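Local coordinates for nonsense-mediated mRNA decay protein 2 (Saccharomyces cerevisiae, PDB 4LUN) that takes part in nonsense-mediated decay of mRNAs with premature stop codons, this piece being its N-terminal MIF4G domain, at residues D3-K6 against K7-H10. Sequence-based numbering, arbitrary orientation.
Sequences DGRK and KELH
Arg5 NH1 reaches Glu8 OE1 at 2.8 Å, a salt bridge one turn along helix 3-17. NH1 approaches the oxygen from its far end, almost in line with the CD-OE1 bond, and the oxygen lies almost in the guanidinium plane, yet the carboxylate plane stands nearly perpendicular to it, at 86°. Arg5 gets there because CG is anti to the backbone N (chi1 -179°) and the chain then bends at chi2, which runs it down the helix; Glu8 stays extended beyond CG and crosses it at about a right angle. Leu9 comes in over one face of the guanidinium, CD2 sitting above its outer part, 3.7 Å from NH2. The other amino group, NH2, makes a salt bridge to Glu95 of helix 87-104, the helix against which Leu9 also packs, through Val94 and Ser98 among others. These contacts help hold the first helix of this all-helical, HEAT-repeat MIF4G fragment against helix 87-104. With an alanine in place of Arg5, Glu8 and Glu95 would probably lose their common positive partner, and Leu9 CD2 the guanidinium face it packs on. Beneath the side chains run regular i to i+4 bonds: Lys7 N to Asp3 O, Glu8 N to Gly4 O, Leu9 N to Arg5 O (3.0 Å) and His10 N to Lys6 O (2.8 Å). Lys7, bent at chi3 (-113°), folds back along the first turn, with CE 3.3 Å from Asp3 O and 4.0 Å from Asp3 CB. Its NZ stops 5.0 Å from Asp3 OD2; the aspartate instead accepts a hydrogen bond from Trp222 NE1 at OD1, while NZ bonds weakly to Ser221 O.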
loop_
_atom_site.group_PDB
_atom_site.type_symbol
_atom_site.label_atom_id
_atom_site.label_comp_id
_atom_site.label_asym_id
_atom_site.label_seq_id
_atom_site.Cartn_x
_atom_site.Cartn_y
_atom_site.Cartn_z
ATOM N N ASP A 3 -19.475 2.642 -2.515
ATOM C CA ASP A 3 -19.219 1.814 -3.690
ATOM C C ASP A 3 -19.875 2.397 -4.947
ATOM O O ASP A 3 -19.364 2.231 -6.043
ATOM C CB ASP A 3 -19.683 0.367 -3.464
ATOM C CG ASP A 3 -18.792 -0.396 -2.480
ATOM O OD1 ASP A 3 -17.648 0.041 -2.235
ATOM O OD2 ASP A 3 -19.236 -1.443 -1.961
ATOM N N GLY A 4 -21.006 3.076 -4.778
ATOM C CA GLY A 4 -21.682 3.714 -5.892
ATOM C C GLY A 4 -20.825 4.776 -6.551
ATOM O O GLY A 4 -20.730 4.835 -7.780
ATOM N N ARG A 5 -20.194 5.615 -5.737
ATOM C CA ARG A 5 -19.316 6.664 -6.248
ATOM C C ARG A 5 -18.034 6.070 -6.840
ATOM O O ARG A 5 -17.511 6.577 -7.837
ATOM C CB ARG A 5 -18.979 7.666 -5.139
ATOM C CG ARG A 5 -18.086 8.811 -5.587
ATOM C CD ARG A 5 -18.691 9.582 -6.750
ATOM N NE ARG A 5 -17.824 10.676 -7.173
ATOM C CZ ARG A 5 -17.987 11.380 -8.289
ATOM N NH1 ARG A 5 -18.989 11.101 -9.114
ATOM N NH2 ARG A 5 -17.142 12.358 -8.580
ATOM N N LYS A 6 -17.529 5.002 -6.230
ATOM C CA LYS A 6 -16.387 4.291 -6.799
ATOM C C LYS A 6 -16.716 3.831 -8.210
ATOM O O LYS A 6 -15.917 3.994 -9.133
ATOM C CB LYS A 6 -16.014 3.070 -5.949
ATOM C CG LYS A 6 -15.179 3.372 -4.718
ATOM C CD LYS A 6 -14.657 2.078 -4.103
ATOM C CE LYS A 6 -13.738 2.349 -2.926
ATOM N NZ LYS A 6 -14.216 3.503 -2.118
ATOM N N LYS A 7 -17.903 3.258 -8.380
ATOM C CA LYS A 7 -18.314 2.749 -9.687
ATOM C C LYS A 7 -18.547 3.875 -10.699
ATOM O O LYS A 7 -18.202 3.742 -11.880
ATOM C CB LYS A 7 -19.528 1.821 -9.551
ATOM C CG LYS A 7 -19.206 0.522 -8.815
ATOM C CD LYS A 7 -20.433 -0.362 -8.630
ATOM C CE LYS A 7 -20.810 -0.475 -7.162
ATOM N NZ LYS A 7 -20.729 -1.883 -6.677
ATOM N N GLU A 8 -19.117 4.989 -10.241
ATOM C CA GLU A 8 -19.277 6.166 -11.090
ATOM C C GLU A 8 -17.934 6.634 -11.644
ATOM O O GLU A 8 -17.793 6.871 -12.843
ATOM C CB GLU A 8 -19.901 7.324 -10.304
ATOM C CG GLU A 8 -21.384 7.193 -10.008
ATOM C CD GLU A 8 -21.933 8.424 -9.296
ATOM O OE1 GLU A 8 -21.326 9.510 -9.429
ATOM O OE2 GLU A 8 -22.966 8.302 -8.602
ATOM N N LEU A 9 -16.954 6.780 -10.754
ATOM C CA LEU A 9 -15.614 7.209 -11.143
ATOM C C LEU A 9 -14.937 6.169 -12.019
ATOM O O LEU A 9 -14.248 6.518 -12.981
ATOM C CB LEU A 9 -14.749 7.450 -9.906
ATOM C CG LEU A 9 -15.032 8.724 -9.108
ATOM C CD1 LEU A 9 -14.215 8.733 -7.827
ATOM C CD2 LEU A 9 -14.720 9.956 -9.945
ATOM N N HIS A 10 -15.109 4.899 -11.665
ATOM C CA HIS A 10 -14.537 3.807 -12.453
ATOM C C HIS A 10 -15.011 3.880 -13.903
ATOM O O HIS A 10 -14.214 3.744 -14.833
ATOM C CB HIS A 10 -14.849 2.440 -11.835
ATOM C CG HIS A 10 -14.031 1.328 -12.411
ATOM N ND1 HIS A 10 -14.347 0.709 -13.601
ATOM C CD2 HIS A 10 -12.894 0.739 -11.973
ATOM C CE1 HIS A 10 -13.440 -0.214 -13.871
ATOM N NE2 HIS A 10 -12.545 -0.208 -12.899
#